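Local coordinates for autophagy protein 5 (Saccharomyces cerevisiae, PDB 2DYO) that acts in autophagic vesicle formation and cytoplasm-to-vacuole transport, and is needed for the selective degradation of nuclei and mitochondria, at residues V154-I165 with K194-P204. Sequence-based numbering, arbitrary orientation.
Sequences VCFILNGSSKAI and KISSSRPRHIP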
loop_
_atom_site.group_PDB
_atom_site.type_symbol
_atom_site.label_atom_id
_atom_site.label_comp_id
_atom_site.label_asym_id
_atom_site.label_seq_id
_atom_site.Cartn_x
_atom_site.Cartn_y
_atom_site.Cartn_z
ATOM N N VAL A 154 -10.730 9.251 6.834
ATOM C CA VAL A 154 -10.244 10.224 5.862
ATOM C C VAL A 154 -11.304 11.287 5.580
ATOM O O VAL A 154 -11.010 12.476 5.603
ATOM C CB VAL A 154 -9.828 9.533 4.537
ATOM C CG1 VAL A 154 -9.586 10.565 3.451
ATOM C CG2 VAL A 154 -8.564 8.716 4.767
ATOM N N CYS A 155 -12.540 10.859 5.335
ATOM C CA CYS A 155 -13.622 11.802 5.061
ATOM C C CYS A 155 -13.728 12.814 6.201
ATOM O O CYS A 155 -13.810 14.025 5.972
ATOM C CB CYS A 155 -14.951 11.052 4.899
ATOM S SG CYS A 155 -16.389 12.084 4.507
ATOM N N PHE A 156 -13.707 12.305 7.428
ATOM C CA PHE A 156 -13.788 13.140 8.618
ATOM C C PHE A 156 -12.608 14.105 8.721
ATOM O O PHE A 156 -12.779 15.271 9.070
ATOM C CB PHE A 156 -13.831 12.272 9.873
ATOM C CG PHE A 156 -13.925 13.062 11.141
ATOM C CD1 PHE A 156 -15.083 13.771 11.448
ATOM C CD2 PHE A 156 -12.845 13.134 12.013
ATOM C CE1 PHE A 156 -15.163 14.543 12.604
ATOM C CE2 PHE A 156 -12.914 13.906 13.177
ATOM C CZ PHE A 156 -14.077 14.612 13.472
ATOM N N ILE A 157 -11.411 13.610 8.429
ATOM C CA ILE A 157 -10.206 14.433 8.492
ATOM C C ILE A 157 -10.243 15.537 7.433
ATOM O O ILE A 157 -9.946 16.701 7.721
ATOM C CB ILE A 157 -8.937 13.559 8.294
ATOM C CG1 ILE A 157 -8.808 12.582 9.469
ATOM C CG2 ILE A 157 -7.691 14.444 8.184
ATOM C CD1 ILE A 157 -7.768 11.486 9.273
ATOM N N LEU A 158 -10.631 15.169 6.215
ATOM C CA LEU A 158 -10.707 16.118 5.108
ATOM C C LEU A 158 -11.864 17.106 5.178
ATOM O O LEU A 158 -11.679 18.297 4.922
ATOM C CB LEU A 158 -10.798 15.373 3.772
ATOM C CG LEU A 158 -9.564 14.618 3.276
ATOM C CD1 LEU A 158 -9.945 13.785 2.056
ATOM C CD2 LEU A 158 -8.458 15.608 2.921
ATOM N N ASN A 159 -13.053 16.620 5.527
ATOM C CA ASN A 159 -14.238 17.473 5.568
ATOM C C ASN A 159 -14.704 17.981 6.930
ATOM O O ASN A 159 -15.537 18.884 7.000
ATOM C CB ASN A 159 -15.409 16.757 4.889
ATOM C CG ASN A 159 -15.053 16.241 3.509
ATOM O OD1 ASN A 159 -14.271 16.861 2.786
ATOM N ND2 ASN A 159 -15.636 15.104 3.129
ATOM N N GLY A 160 -14.177 17.411 8.006
ATOM C CA GLY A 160 -14.603 17.831 9.327
ATOM C C GLY A 160 -15.761 16.967 9.798
ATOM O O GLY A 160 -16.145 17.005 10.968
ATOM N N SER A 161 -16.326 16.191 8.876
ATOM C CA SER A 161 -17.431 15.286 9.187
ATOM C C SER A 161 -17.367 14.104 8.228
ATOM O O SER A 161 -16.705 14.170 7.191
ATOM C CB SER A 161 -18.786 15.988 9.034
ATOM O OG SER A 161 -19.161 16.087 7.672
ATOM N N SER A 162 -18.060 13.026 8.575
ATOM C CA SER A 162 -18.071 11.834 7.739
ATOM C C SER A 162 -19.359 11.754 6.932
ATOM O O SER A 162 -19.712 10.696 6.416
ATOM C CB SER A 162 -17.938 10.585 8.613
ATOM O OG SER A 162 -19.020 10.501 9.523
ATOM N N LYS A 163 -20.051 12.880 6.806
ATOM C CA LYS A 163 -21.313 12.912 6.078
ATOM C C LYS A 163 -21.242 12.474 4.617
ATOM O O LYS A 163 -22.091 11.709 4.152
ATOM C CB LYS A 163 -21.925 14.312 6.164
ATOM C CG LYS A 163 -23.290 14.411 5.508
ATOM C CD LYS A 163 -24.043 15.648 5.959
ATOM C CE LYS A 163 -25.467 15.639 5.422
ATOM N NZ LYS A 163 -26.258 16.795 5.921
ATOM N N ALA A 164 -20.237 12.954 3.892
ATOM C CA ALA A 164 -20.088 12.614 2.483
ATOM C C ALA A 164 -20.027 11.114 2.205
ATOM O O ALA A 164 -20.661 10.626 1.265
ATOM C CB ALA A 164 -18.847 13.290 1.916
ATOM N N ILE A 165 -19.269 10.378 3.011
ATOM C CA ILE A 165 -19.138 8.942 2.789
ATOM C C ILE A 165 -20.345 8.152 3.292
ATOM O O ILE A 165 -20.700 7.124 2.718
ATOM C CB ILE A 165 -17.835 8.386 3.437
ATOM C CG1 ILE A 165 -17.592 6.951 2.963
ATOM C CG2 ILE A 165 -17.925 8.443 4.953
ATOM C CD1 ILE A 165 -16.325 6.322 3.532
ATOM N N LYS A 194 -16.111 11.887 -4.900
ATOM C CA LYS A 194 -17.396 12.191 -4.276
ATOM C C LYS A 194 -17.281 12.346 -2.769
ATOM O O LYS A 194 -17.994 13.149 -2.169
ATOM C CB LYS A 194 -18.419 11.084 -4.550
ATOM C CG LYS A 194 -18.966 11.032 -5.953
ATOM C CD LYS A 194 -20.203 10.138 -6.000
ATOM C CE LYS A 194 -21.261 10.614 -5.006
ATOM N NZ LYS A 194 -22.532 9.838 -5.108
ATOM N N ILE A 195 -16.401 11.557 -2.160
ATOM C CA ILE A 195 -16.205 11.600 -0.716
ATOM C C ILE A 195 -15.650 12.951 -0.304
ATOM O O ILE A 195 -15.965 13.456 0.772
ATOM C CB ILE A 195 -15.237 10.494 -0.246
ATOM C CG1 ILE A 195 -15.839 9.120 -0.538
ATOM C CG2 ILE A 195 -14.956 10.648 1.248
ATOM C CD1 ILE A 195 -14.947 7.962 -0.158
ATOM N N SER A 196 -14.814 13.525 -1.165
ATOM C CA SER A 196 -14.222 14.836 -0.911
ATOM C C SER A 196 -13.471 15.370 -2.123
ATOM O O SER A 196 -12.556 14.723 -2.639
ATOM C CB SER A 196 -13.267 14.786 0.280
ATOM O OG SER A 196 -12.795 16.091 0.583
ATOM N N SER A 197 -13.867 16.558 -2.569
ATOM C CA SER A 197 -13.242 17.207 -3.714
ATOM C C SER A 197 -12.986 18.676 -3.388
ATOM O O SER A 197 -12.579 19.458 -4.251
ATOM C CB SER A 197 -14.146 17.092 -4.945
ATOM O OG SER A 197 -15.393 17.729 -4.725
ATOM N N SER A 198 -13.234 19.038 -2.131
ATOM C CA SER A 198 -13.033 20.402 -1.656
ATOM C C SER A 198 -11.643 20.521 -1.037
ATOM O O SER A 198 -10.912 19.534 -0.962
ATOM C CB SER A 198 -14.088 20.742 -0.605
ATOM O OG SER A 198 -13.942 19.909 0.532
ATOM N N ARG A 199 -11.279 21.722 -0.591
ATOM C CA ARG A 199 -9.972 21.920 0.026
ATOM C C ARG A 199 -10.000 21.425 1.474
ATOM O O ARG A 199 -10.826 21.849 2.281
ATOM C CB ARG A 199 -9.549 23.395 -0.027
ATOM C CG ARG A 199 -8.054 23.603 0.243
ATOM C CD ARG A 199 -7.564 24.960 -0.247
ATOM N NE ARG A 199 -6.104 25.066 -0.229
ATOM C CZ ARG A 199 -5.368 25.213 0.871
ATOM N NH1 ARG A 199 -5.947 25.278 2.064
ATOM N NH2 ARG A 199 -4.048 25.293 0.778
ATOM N N PRO A 200 -9.077 20.515 1.811
ATOM C CA PRO A 200 -8.909 19.887 3.125
ATOM C C PRO A 200 -8.900 20.786 4.363
ATOM O O PRO A 200 -8.311 21.867 4.365
ATOM C CB PRO A 200 -7.586 19.135 2.978
ATOM C CG PRO A 200 -7.550 18.789 1.525
ATOM C CD PRO A 200 -8.022 20.071 0.885
ATOM N N ARG A 201 -9.560 20.317 5.416
ATOM C CA ARG A 201 -9.585 21.019 6.693
ATOM C C ARG A 201 -8.327 20.551 7.432
ATOM O O ARG A 201 -7.703 21.303 8.187
ATOM C CB ARG A 201 -10.832 20.632 7.485
ATOM C CG ARG A 201 -12.096 21.368 7.062
ATOM C CD ARG A 201 -11.951 22.846 7.369
ATOM N NE ARG A 201 -13.237 23.529 7.443
ATOM C CZ ARG A 201 -13.470 24.579 8.223
ATOM N NH1 ARG A 201 -14.666 25.149 8.234
ATOM N NH2 ARG A 201 -12.506 25.052 9.003
ATOM N N HIS A 202 -7.972 19.289 7.195
ATOM C CA HIS A 202 -6.780 18.664 7.774
ATOM C C HIS A 202 -6.241 17.678 6.749
ATOM O O HIS A 202 -6.968 17.258 5.854
ATOM C CB HIS A 202 -7.114 17.894 9.055
ATOM C CG HIS A 202 -7.395 18.763 10.241
ATOM N ND1 HIS A 202 -8.673 19.112 10.623
ATOM C CD2 HIS A 202 -6.563 19.336 11.141
ATOM C CE1 HIS A 202 -8.616 19.861 11.710
ATOM N NE2 HIS A 202 -7.347 20.013 12.045
ATOM N N ILE A 203 -4.974 17.300 6.867
ATOM C CA ILE A 203 -4.405 16.340 5.924
ATOM C C ILE A 203 -4.227 14.954 6.548
ATOM O O ILE A 203 -3.585 14.813 7.595
ATOM C CB ILE A 203 -3.010 16.786 5.401
ATOM C CG1 ILE A 203 -3.110 18.122 4.656
ATOM C CG2 ILE A 203 -2.437 15.711 4.469
ATOM C CD1 ILE A 203 -3.859 18.055 3.337
ATOM N N PRO A 204 -4.807 13.917 5.917
ATOM C CA PRO A 204 -4.700 12.538 6.402
ATOM C C PRO A 204 -3.283 12.103 6.028
ATOM O O PRO A 204 -3.040 11.639 4.907
ATOM C CB PRO A 204 -5.753 11.787 5.580
ATOM C CG PRO A 204 -6.730 12.872 5.171
ATOM C CD PRO A 204 -5.802 14.009 4.833
HETATM O O HOH W 1 -11.023 17.928 9.859
HETATM O O HOH W 2 -13.050 19.944 2.851
#
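The carboxamide of N159 bonds at both ends to the chain that leaves helix 185-195. Its ND2 donates to the carbonyl O of I195 at 2.9 Å, with the acceptor almost in the amide plane, while OD1 receives the hydroxyl of S196 (OG to OD1 2.8 Å) on a lone pair. With OG anti to its backbone N (chi1 -175°), S196 directs its hydroxyl at the amide oxygen. A leucine in place of N159, similar in size but apolar, would probably leave the I195 carbonyl and the S196 hydroxyl without these mates and let the serine turn. One residue on, G160 closes helix 142-159 with positive phi, where a side chain would jam against the preceding carbonyl. At the same helix end, L158 O accepts R201 N at 3.0 Å, and a water that also lies near R199 O approaches it as well. A second water joins I157 O to H202 ND1, lying in the plane of the imidazole at its edge. The contact ties the end of a long helix of the alpha-helical bundle region to the linker into the second ubiquitin-like domain, whose first strand starts just after P204. Prolines suit this linker, offering compact, rigid apolar rings: L158 CD2 lies 3.6 Å from P200 CG and equally near P204 CD, and I157 CG2 presses on P204 CG at 3.5 Å. Y270 of helix 266-273 also touches L158 and P204. Beyond N159, I195 sets its CG2 against C155 CB at 3.7 Å, and the small A164 lets the I195 carbonyl come close to its CB.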